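Local coordinates for protein putative beta-glucosidase (Bifidobacterium adolescentis, PDB 5WAB) that hydrolyses beta-glucosidic linkages as a family 3 glycoside hydrolase, and probably also releases terminal arabinopyranosyl units from ginsenosides, at residues G133-Q144 / A183-W194; G147-N158 / P193-I203. One frame throughout, in Å; residues are numbered along the deposited sequence.

Contact 1 (G133-Q144 / A183-W194); sequences GHEAVGIVAGVQ and AFEHIVKTAQPW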
loop_
_atom_site.group_PDB
_atom_site.type_symbol
_atom_site.label_atom_id
_atom_site.label_comp_id
_atom_site.label_asym_id
_atom_site.label_seq_id
_atom_site.Cartn_x
_atom_site.Cartn_y
_atom_site.Cartn_z
ATOM N N GLY A 133 -1.873 4.859 -4.676
ATOM C CA GLY A 133 -2.353 6.210 -4.438
ATOM C C GLY A 133 -3.861 6.270 -4.284
ATOM O O GLY A 133 -4.380 6.937 -3.384
ATOM N N HIS A 134 -4.586 5.576 -5.162
ATOM C CA HIS A 134 -6.042 5.618 -5.118
ATOM C C HIS A 134 -6.640 4.747 -4.018
ATOM O O HIS A 134 -7.841 4.857 -3.749
ATOM C CB HIS A 134 -6.616 5.228 -6.478
ATOM C CG HIS A 134 -6.397 6.264 -7.537
ATOM N ND1 HIS A 134 -5.142 6.639 -7.967
ATOM C CD2 HIS A 134 -7.275 7.022 -8.235
ATOM C CE1 HIS A 134 -5.256 7.577 -8.890
ATOM N NE2 HIS A 134 -6.540 7.825 -9.074
ATOM N N GLU A 135 -5.836 3.906 -3.369
ATOM C CA GLU A 135 -6.290 3.180 -2.187
ATOM C C GLU A 135 -5.942 3.925 -0.905
ATOM O O GLU A 135 -6.825 4.247 -0.103
ATOM C CB GLU A 135 -5.682 1.778 -2.164
ATOM C CG GLU A 135 -6.352 0.809 -3.107
ATOM C CD GLU A 135 -5.836 -0.595 -2.932
ATOM O OE1 GLU A 135 -4.606 -0.759 -2.789
ATOM O OE2 GLU A 135 -6.662 -1.530 -2.918
ATOM N N ALA A 136 -4.655 4.214 -0.704
ATOM C CA ALA A 136 -4.215 4.774 0.566
ATOM C C ALA A 136 -4.753 6.176 0.816
ATOM O O ALA A 136 -4.726 6.633 1.966
ATOM C CB ALA A 136 -2.690 4.782 0.630
ATOM N N VAL A 137 -5.255 6.856 -0.219
ATOM C CA VAL A 137 -5.844 8.180 -0.028
ATOM C C VAL A 137 -7.036 8.106 0.916
ATOM O O VAL A 137 -7.365 9.089 1.588
ATOM C CB VAL A 137 -6.236 8.794 -1.387
ATOM C CG1 VAL A 137 -7.344 7.976 -2.041
ATOM C CG2 VAL A 137 -6.661 10.261 -1.235
ATOM N N GLY A 138 -7.694 6.944 0.991
ATOM C CA GLY A 138 -8.804 6.793 1.913
ATOM C C GLY A 138 -8.397 6.975 3.361
ATOM O O GLY A 138 -9.182 7.477 4.171
ATOM N N ILE A 139 -7.169 6.582 3.706
ATOM C CA ILE A 139 -6.681 6.778 5.070
ATOM C C ILE A 139 -6.512 8.263 5.367
ATOM O O ILE A 139 -6.934 8.752 6.420
ATOM C CB ILE A 139 -5.370 6.003 5.296
ATOM C CG1 ILE A 139 -5.613 4.502 5.159
ATOM C CG2 ILE A 139 -4.807 6.293 6.670
ATOM C CD1 ILE A 139 -6.591 3.949 6.178
ATOM N N VAL A 140 -5.880 9.000 4.449
ATOM C CA VAL A 140 -5.646 10.430 4.657
ATOM C C VAL A 140 -6.966 11.189 4.726
ATOM O O VAL A 140 -7.220 11.947 5.671
ATOM C CB VAL A 140 -4.739 10.991 3.546
ATOM C CG1 VAL A 140 -4.596 12.490 3.688
ATOM C CG2 VAL A 140 -3.369 10.310 3.577
ATOM N N ALA A 141 -7.821 11.011 3.716
ATOM C CA ALA A 141 -9.094 11.728 3.693
ATOM C C ALA A 141 -9.990 11.303 4.849
ATOM O O ALA A 141 -10.702 12.130 5.430
ATOM C CB ALA A 141 -9.803 11.505 2.360
ATOM N N GLY A 142 -9.969 10.017 5.195
ATOM C CA GLY A 142 -10.824 9.536 6.263
ATOM C C GLY A 142 -10.427 10.076 7.623
ATOM O O GLY A 142 -11.269 10.578 8.369
ATOM N N VAL A 143 -9.142 9.963 7.973
ATOM C CA VAL A 143 -8.690 10.419 9.288
ATOM C C VAL A 143 -8.896 11.922 9.427
ATOM O O VAL A 143 -9.474 12.402 10.411
ATOM C CB VAL A 143 -7.218 10.037 9.516
ATOM C CG1 VAL A 143 -6.687 10.679 10.796
ATOM C CG2 VAL A 143 -7.043 8.532 9.559
ATOM N N GLN A 144 -8.448 12.686 8.430
ATOM C CA GLN A 144 -8.498 14.134 8.535
ATOM C C GLN A 144 -9.922 14.674 8.424
ATOM O O GLN A 144 -10.176 15.812 8.841
ATOM C CB GLN A 144 -7.578 14.751 7.475
ATOM C CG GLN A 144 -6.105 14.336 7.648
ATOM C CD GLN A 144 -5.138 15.107 6.754
ATOM O OE1 GLN A 144 -3.918 14.996 6.896
ATOM N NE2 GLN A 144 -5.681 15.901 5.840
ATOM N N ALA A 183 2.072 7.811 -6.327
ATOM C CA ALA A 183 1.226 7.574 -5.160
ATOM C C ALA A 183 1.312 8.733 -4.175
ATOM O O ALA A 183 0.291 9.181 -3.640
ATOM C CB ALA A 183 1.615 6.262 -4.482
ATOM N N PHE A 184 2.522 9.231 -3.922
ATOM C CA PHE A 184 2.671 10.431 -3.107
ATOM C C PHE A 184 1.991 11.623 -3.770
ATOM O O PHE A 184 1.264 12.383 -3.119
ATOM C CB PHE A 184 4.152 10.725 -2.862
ATOM C CG PHE A 184 4.834 9.763 -1.913
ATOM C CD1 PHE A 184 4.665 9.893 -0.543
ATOM C CD2 PHE A 184 5.677 8.761 -2.387
ATOM C CE1 PHE A 184 5.303 9.032 0.344
ATOM C CE2 PHE A 184 6.321 7.897 -1.505
ATOM C CZ PHE A 184 6.129 8.036 -0.131
ATOM N N GLU A 185 2.216 11.798 -5.075
ATOM C CA GLU A 185 1.664 12.946 -5.785
ATOM C C GLU A 185 0.139 12.958 -5.742
ATOM O O GLU A 185 -0.471 14.000 -5.475
ATOM C CB GLU A 185 2.167 12.955 -7.232
ATOM C CG GLU A 185 1.668 14.146 -8.052
ATOM C CD GLU A 185 1.932 14.000 -9.545
ATOM O OE1 GLU A 185 2.372 12.914 -9.982
ATOM O OE2 GLU A 185 1.680 14.975 -10.286
ATOM N N HIS A 186 -0.496 11.800 -5.950
ATOM C CA HIS A 186 -1.956 11.755 -5.995
ATOM C C HIS A 186 -2.574 12.084 -4.643
ATOM O O HIS A 186 -3.591 12.779 -4.574
ATOM C CB HIS A 186 -2.437 10.381 -6.462
ATOM C CG HIS A 186 -3.927 10.236 -6.453
ATOM N ND1 HIS A 186 -4.741 10.824 -7.398
ATOM C CD2 HIS A 186 -4.754 9.614 -5.579
ATOM C CE1 HIS A 186 -6.002 10.546 -7.120
ATOM N NE2 HIS A 186 -6.037 9.815 -6.021
ATOM N N ILE A 187 -2.009 11.555 -3.564
ATOM C CA ILE A 187 -2.572 11.815 -2.244
ATOM C C ILE A 187 -2.356 13.272 -1.836
ATOM O O ILE A 187 -3.232 13.892 -1.218
ATOM C CB ILE A 187 -1.973 10.818 -1.242
ATOM C CG1 ILE A 187 -2.336 9.393 -1.693
ATOM C CG2 ILE A 187 -2.476 11.099 0.150
ATOM C CD1 ILE A 187 -1.757 8.285 -0.833
ATOM N N VAL A 188 -1.211 13.853 -2.205
ATOM C CA VAL A 188 -0.948 15.256 -1.889
ATOM C C VAL A 188 -1.914 16.163 -2.639
ATOM O O VAL A 188 -2.407 17.160 -2.096
ATOM C CB VAL A 188 0.517 15.613 -2.207
ATOM C CG1 VAL A 188 0.690 17.116 -2.335
ATOM C CG2 VAL A 188 1.455 15.077 -1.134
ATOM N N LYS A 189 -2.182 15.853 -3.906
ATOM C CA LYS A 189 -3.058 16.705 -4.697
ATOM C C LYS A 189 -4.533 16.431 -4.412
ATOM O O LYS A 189 -5.344 17.363 -4.403
ATOM C CB LYS A 189 -2.751 16.534 -6.183
ATOM C CG LYS A 189 -1.438 17.163 -6.597
ATOM C CD LYS A 189 -1.139 16.898 -8.054
ATOM C CE LYS A 189 0.095 17.648 -8.497
ATOM N NZ LYS A 189 0.522 17.258 -9.871
ATOM N N THR A 190 -4.912 15.173 -4.178
ATOM C CA THR A 190 -6.331 14.874 -3.990
ATOM C C THR A 190 -6.757 15.176 -2.565
ATOM O O THR A 190 -7.732 15.902 -2.338
ATOM C CB THR A 190 -6.634 13.427 -4.351
ATOM O OG1 THR A 190 -6.247 13.210 -5.710
ATOM C CG2 THR A 190 -8.136 13.138 -4.185
ATOM N N ALA A 191 -6.052 14.619 -1.597
ATOM C CA ALA A 191 -6.262 15.046 -0.235
ATOM C C ALA A 191 -5.131 16.029 0.024
ATOM O O ALA A 191 -4.555 16.571 -0.920
ATOM C CB ALA A 191 -6.272 13.844 0.716
ATOM N N GLN A 192 -4.767 16.223 1.256
ATOM C CA GLN A 192 -3.690 17.155 1.544
ATOM C C GLN A 192 -3.220 16.761 2.926
ATOM O O GLN A 192 -3.703 17.305 3.929
ATOM C CB GLN A 192 -4.138 18.621 1.490
ATOM C CG GLN A 192 -4.091 19.281 0.101
ATOM C CD GLN A 192 -2.678 19.709 -0.321
ATOM O OE1 GLN A 192 -1.758 19.774 0.500
ATOM N NE2 GLN A 192 -2.508 20.000 -1.610
ATOM N N PRO A 193 -2.308 15.799 3.021
ATOM C CA PRO A 193 -1.929 15.298 4.341
ATOM C C PRO A 193 -1.300 16.416 5.151
ATOM O O PRO A 193 -0.441 17.154 4.664
ATOM C CB PRO A 193 -0.929 14.180 4.026
ATOM C CG PRO A 193 -1.065 13.917 2.552
ATOM C CD PRO A 193 -1.500 15.205 1.946
ATOM N N TRP A 194 -1.748 16.550 6.393
ATOM C CA TRP A 194 -1.227 17.635 7.205
ATOM C C TRP A 194 0.242 17.423 7.551
ATOM O O TRP A 194 0.912 18.378 7.958
ATOM C CB TRP A 194 -2.106 17.802 8.456
ATOM C CG TRP A 194 -3.545 18.144 8.107
ATOM C CD1 TRP A 194 -4.023 18.520 6.879
ATOM C CD2 TRP A 194 -4.681 18.144 8.988
ATOM N NE1 TRP A 194 -5.378 18.747 6.940
ATOM C CE2 TRP A 194 -5.807 18.527 8.222
ATOM C CE3 TRP A 194 -4.856 17.862 10.347
ATOM C CZ2 TRP A 194 -7.085 18.633 8.774
ATOM C CZ3 TRP A 194 -6.119 17.971 10.891
ATOM C CH2 TRP A 194 -7.220 18.349 10.105
#

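Contact 2 (G147-N158 / P193-I203); sequences GVGTSLKHFAAN and PWTIMCSYNRI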
loop_
_atom_site.group_PDB
_atom_site.type_symbol
_atom_site.label_atom_id
_atom_site.label_comp_id
_atom_site.label_asym_id
_atom_site.label_seq_id
_atom_site.Cartn_x
_atom_site.Cartn_y
_atom_site.Cartn_z
ATOM N N GLY A 147 -10.763 15.730 11.754
ATOM C CA GLY A 147 -9.933 16.753 12.346
ATOM C C GLY A 147 -8.596 16.287 12.873
ATOM O O GLY A 147 -7.936 17.055 13.582
ATOM N N VAL A 148 -8.170 15.063 12.553
ATOM C CA VAL A 148 -6.912 14.496 13.037
ATOM C C VAL A 148 -5.944 14.371 11.868
ATOM O O VAL A 148 -6.348 14.017 10.757
ATOM C CB VAL A 148 -7.134 13.126 13.704
ATOM C CG1 VAL A 148 -5.833 12.583 14.257
ATOM C CG2 VAL A 148 -8.184 13.229 14.793
ATOM N N GLY A 149 -4.668 14.675 12.113
ATOM C CA GLY A 149 -3.691 14.626 11.048
ATOM C C GLY A 149 -3.163 13.226 10.779
ATOM O O GLY A 149 -3.186 12.345 11.635
ATOM N N THR A 150 -2.680 13.029 9.557
ATOM C CA THR A 150 -1.986 11.815 9.139
ATOM C C THR A 150 -0.550 12.165 8.779
ATOM O O THR A 150 -0.137 13.323 8.834
ATOM C CB THR A 150 -2.668 11.143 7.943
ATOM O OG1 THR A 150 -2.564 11.988 6.792
ATOM C CG2 THR A 150 -4.118 10.871 8.234
ATOM N N SER A 151 0.211 11.147 8.384
ATOM C CA SER A 151 1.609 11.330 7.988
ATOM C C SER A 151 1.916 10.383 6.822
ATOM O O SER A 151 2.320 9.234 7.026
ATOM C CB SER A 151 2.533 11.104 9.177
ATOM O OG SER A 151 3.834 11.596 8.919
ATOM N N LEU A 152 1.696 10.867 5.599
ATOM C CA LEU A 152 2.107 10.140 4.404
ATOM C C LEU A 152 3.584 9.797 4.509
ATOM O O LEU A 152 4.428 10.690 4.584
ATOM C CB LEU A 152 1.833 10.995 3.167
ATOM C CG LEU A 152 1.857 10.311 1.802
ATOM C CD1 LEU A 152 0.868 9.159 1.785
ATOM C CD2 LEU A 152 1.532 11.325 0.713
ATOM N N LYS A 153 3.896 8.503 4.542
ATOM C CA LYS A 153 5.110 8.024 5.191
ATOM C C LYS A 153 6.179 7.574 4.203
ATOM O O LYS A 153 5.895 6.848 3.241
ATOM C CB LYS A 153 4.776 6.878 6.154
ATOM C CG LYS A 153 5.395 7.062 7.521
ATOM C CD LYS A 153 4.754 6.164 8.569
ATOM C CE LYS A 153 5.006 4.703 8.321
ATOM N NZ LYS A 153 4.551 3.905 9.491
ATOM N N HIS A 154 7.414 8.008 4.491
ATOM C CA HIS A 154 8.678 7.589 3.881
ATOM C C HIS A 154 8.821 8.088 2.454
ATOM O O HIS A 154 8.952 7.304 1.511
ATOM C CB HIS A 154 8.839 6.077 3.960
ATOM C CG HIS A 154 8.587 5.530 5.325
ATOM N ND1 HIS A 154 8.081 4.268 5.540
ATOM C CD2 HIS A 154 8.750 6.087 6.549
ATOM C CE1 HIS A 154 7.954 4.065 6.840
ATOM N NE2 HIS A 154 8.349 5.155 7.474
ATOM N N PHE A 155 8.870 9.402 2.320
ATOM C CA PHE A 155 9.007 10.090 1.045
ATOM C C PHE A 155 10.490 10.411 0.839
ATOM O O PHE A 155 11.050 11.246 1.554
ATOM C CB PHE A 155 8.137 11.347 1.070
ATOM C CG PHE A 155 8.122 12.134 -0.207
ATOM C CD1 PHE A 155 7.545 11.615 -1.355
ATOM C CD2 PHE A 155 8.614 13.429 -0.235
ATOM C CE1 PHE A 155 7.510 12.353 -2.523
ATOM C CE2 PHE A 155 8.575 14.175 -1.397
ATOM C CZ PHE A 155 8.023 13.640 -2.541
ATOM N N ALA A 156 11.138 9.735 -0.111
ATOM C CA ALA A 156 10.527 8.699 -0.941
ATOM C C ALA A 156 11.509 7.565 -1.218
ATOM O O ALA A 156 12.671 7.611 -0.787
ATOM C CB ALA A 156 10.033 9.289 -2.257
ATOM N N ALA A 157 11.018 6.550 -1.936
ATOM C CA ALA A 157 11.836 5.444 -2.444
ATOM C C ALA A 157 12.498 4.664 -1.310
ATOM O O ALA A 157 13.696 4.369 -1.343
ATOM C CB ALA A 157 12.876 5.952 -3.444
ATOM N N ASN A 158 11.694 4.322 -0.299
ATOM C CA ASN A 158 12.133 3.491 0.821
ATOM C C ASN A 158 11.558 2.092 0.599
ATOM O O ASN A 158 10.538 1.708 1.169
ATOM C CB ASN A 158 11.669 4.091 2.149
ATOM C CG ASN A 158 12.215 3.344 3.361
ATOM O OD1 ASN A 158 13.023 2.422 3.232
ATOM N ND2 ASN A 158 11.718 3.696 4.537
ATOM N N PRO A 193 -2.308 15.799 3.021
ATOM C CA PRO A 193 -1.929 15.298 4.341
ATOM C C PRO A 193 -1.300 16.416 5.151
ATOM O O PRO A 193 -0.441 17.154 4.664
ATOM C CB PRO A 193 -0.929 14.180 4.026
ATOM C CG PRO A 193 -1.065 13.917 2.552
ATOM C CD PRO A 193 -1.500 15.205 1.946
ATOM N N TRP A 194 -1.748 16.550 6.393
ATOM C CA TRP A 194 -1.227 17.635 7.205
ATOM C C TRP A 194 0.242 17.423 7.551
ATOM O O TRP A 194 0.912 18.378 7.958
ATOM C CB TRP A 194 -2.106 17.802 8.456
ATOM C CG TRP A 194 -3.545 18.144 8.107
ATOM C CD1 TRP A 194 -4.023 18.520 6.879
ATOM C CD2 TRP A 194 -4.681 18.144 8.988
ATOM N NE1 TRP A 194 -5.378 18.747 6.940
ATOM C CE2 TRP A 194 -5.807 18.527 8.222
ATOM C CE3 TRP A 194 -4.856 17.862 10.347
ATOM C CZ2 TRP A 194 -7.085 18.633 8.774
ATOM C CZ3 TRP A 194 -6.119 17.971 10.891
ATOM C CH2 TRP A 194 -7.220 18.349 10.105
ATOM N N THR A 195 0.760 16.215 7.346
ATOM C CA THR A 195 2.124 15.862 7.706
ATOM C C THR A 195 2.632 14.815 6.717
ATOM O O THR A 195 1.862 13.976 6.237
ATOM C CB THR A 195 2.175 15.348 9.154
ATOM O OG1 THR A 195 1.953 16.443 10.054
ATOM C CG2 THR A 195 3.510 14.720 9.476
ATOM N N ILE A 196 3.915 14.908 6.377
ATOM C CA ILE A 196 4.602 13.912 5.563
ATOM C C ILE A 196 5.870 13.508 6.300
ATOM O O ILE A 196 6.535 14.353 6.906
ATOM C CB ILE A 196 4.933 14.461 4.161
ATOM C CG1 ILE A 196 3.658 14.579 3.324
ATOM C CG2 ILE A 196 5.968 13.580 3.453
ATOM C CD1 ILE A 196 3.909 15.014 1.909
ATOM N N MET A 197 6.194 12.216 6.273
ATOM C CA MET A 197 7.425 11.703 6.865
ATOM C C MET A 197 8.398 11.331 5.757
ATOM O O MET A 197 8.063 10.530 4.878
ATOM C CB MET A 197 7.159 10.488 7.749
ATOM C CG MET A 197 8.425 9.938 8.398
ATOM S SD MET A 197 8.126 8.570 9.533
ATOM C CE MET A 197 6.665 9.153 10.389
ATOM N N CYS A 198 9.597 11.897 5.807
ATOM C CA CYS A 198 10.615 11.551 4.833
ATOM C C CYS A 198 11.274 10.230 5.218
ATOM O O CYS A 198 11.191 9.773 6.361
ATOM C CB CYS A 198 11.668 12.656 4.732
ATOM S SG CYS A 198 12.950 12.564 6.006
ATOM N N SER A 199 11.943 9.619 4.246
ATOM C CA SER A 199 12.577 8.323 4.434
ATOM C C SER A 199 13.999 8.478 4.974
ATOM O O SER A 199 14.603 9.550 4.911
ATOM C CB SER A 199 12.598 7.542 3.120
ATOM O OG SER A 199 13.312 8.255 2.126
ATOM N N TYR A 200 14.533 7.370 5.499
ATOM C CA TYR A 200 15.907 7.358 5.993
ATOM C C TYR A 200 16.923 7.402 4.864
ATOM O O TYR A 200 18.028 7.925 5.053
ATOM C CB TYR A 200 16.177 6.100 6.818
ATOM C CG TYR A 200 15.626 6.074 8.222
ATOM C CD1 TYR A 200 16.161 6.883 9.214
ATOM C CD2 TYR A 200 14.602 5.201 8.568
ATOM C CE1 TYR A 200 15.673 6.842 10.506
ATOM C CE2 TYR A 200 14.111 5.151 9.853
ATOM C CZ TYR A 200 14.646 5.974 10.819
ATOM O OH TYR A 200 14.153 5.927 12.103
ATOM N N ASN A 201 16.595 6.830 3.708
ATOM C CA ASN A 201 17.616 6.526 2.722
ATOM C C ASN A 201 17.987 7.766 1.922
ATOM O O ASN A 201 17.332 8.809 1.987
ATOM C CB ASN A 201 17.142 5.431 1.773
ATOM C CG ASN A 201 15.864 5.806 1.044
ATOM O OD1 ASN A 201 14.766 5.693 1.592
ATOM N ND2 ASN A 201 16.004 6.259 -0.197
ATOM N N ARG A 202 19.049 7.625 1.141
ATOM C CA ARG A 202 19.445 8.622 0.163
ATOM C C ARG A 202 18.845 8.273 -1.192
ATOM O O ARG A 202 18.591 7.104 -1.499
ATOM C CB ARG A 202 20.972 8.696 0.036
ATOM C CG ARG A 202 21.719 9.180 1.270
ATOM C CD ARG A 202 23.227 9.153 1.033
ATOM N NE ARG A 202 23.714 7.789 0.872
ATOM C CZ ARG A 202 24.854 7.457 0.267
ATOM N NH1 ARG A 202 25.641 8.389 -0.253
ATOM N NH2 ARG A 202 25.204 6.183 0.173
ATOM N N ILE A 203 18.605 9.302 -2.000
ATOM C CA ILE A 203 18.195 9.135 -3.390
ATOM C C ILE A 203 19.228 9.851 -4.244
ATOM O O ILE A 203 19.312 11.086 -4.224
ATOM C CB ILE A 203 16.788 9.678 -3.657
ATOM C CG1 ILE A 203 15.764 8.920 -2.811
ATOM C CG2 ILE A 203 16.467 9.598 -5.150
ATOM C CD1 ILE A 203 14.360 9.476 -2.902
#

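Contact 1 (G133-Q144 / A183-W194)
Ile187 of helix 183-190 packs as a knob into a hole made by Gly133, Ala136, Val137 and Val140 of helix 133-144. Its CG2 meets CG2 of Val140 at 3.6 Å, and its CD1 lies against CB of Ala136. The helix axes come within 8.6 Å and cross at -43°. Gly133 lies tightest, its CA 3.9 Å from CA of Ala183; a side chain there would press on Ala183 and His186. This is the tight, buried part. Beyond it, CG1 of Val140 touches both CB of Ala191 and the ring of Pro193.

The side nearer solvent is built differently. His134 and His186 stack face to face, ring centroids 3.8 Å apart and planes 13° apart. ND1 of His134 bonds to O of Tyr130. Exposed Thr190 barely touches Val137; its OG1 lies over the other face of the His186 ring and bonds to O of His186.

At the far end the extended side chain of Gln144 lays its amide over one face of the Trp194 indole, the planes 29° apart. OE1 of Gln144 accepts a hydrogen bond from N of Trp194 at 2.7 Å. NE2 gives a nearly straight bond to O of Gln192 at 3.1 Å. With an alanine at Trp194 both bonds could remain, but the Gln144 amide would probably lose its flat cover. Neighbouring helices packed outside a parallel sheet are typical of the TIM-barrel-like N-terminal domain of family 3 glycoside hydrolases.

Contact 2 (G147-N158 / P193-I203)
Met197 of strand 195-198 lies beside Lys153 of strand 149-153, both side chains running the same way. CB of Met197 meets OG of Ser151 at 3.7 Å and also sits near CG of Lys153. CG anti to the backbone N (chi1 -179°) carries the chain out alongside Lys153, which brings SD to 3.7 Å from CG of Lys153. SD also comes to the edge of the His154 ring, 3.9 Å from CD2. The bend at chi3 turns CE back over CG and CD of Lys153.

The backbones pair in parallel. N of Met197 bonds to O of Leu152 at 2.9 Å. O of Met197 accepts a hydrogen bond from N of Phe155 at 2.9 Å, on a lone pair, and a weaker, bent one from N of His154. The register slips by one residue here, a beta bulge. These are adjacent strands of the parallel sheet of the TIM-barrel-like domain, and the bulge lies near their C-terminal ends, where such barrels usually place their active site. NZ of Lys153 forms a salt bridge with Glu123. ND1 of His154 bonds to Tyr124, and NE2 to a glycerol, probably from the crystallisation liquor.

The opposite face is apolar. CB of Leu152 meets CG1 of Ile196 at 4.0 Å, while CG2 of Ile196 reaches CB of Phe155. Past the bulge, CD1 of Ile203 lies against O of Ala156 and packs 3.9 Å from CB of Ala157.

From the N terminus, the chain runs through helix 129-144, turns at Gly147 and enters strand 149-155. After an excursion that includes helix 173-180 it forms helix 182-190, then strand 195-198. Contact 1 pairs the two helices and closes a loop of 38 residues. Contact 2 pairs the two strands and closes one of 34. The two loops cross, because the segments alternate along the chain, and both contacts share Pro193 and Trp194. Together they tie helices 129-144 and 182-190 to strands 149-155 and 195-198 of the barrel-like domain. The layers also meet directly: Phe184, on helix 182-190, packs edge-to-face with Phe155 of strand 149-155, and Ile187 rests on Leu152.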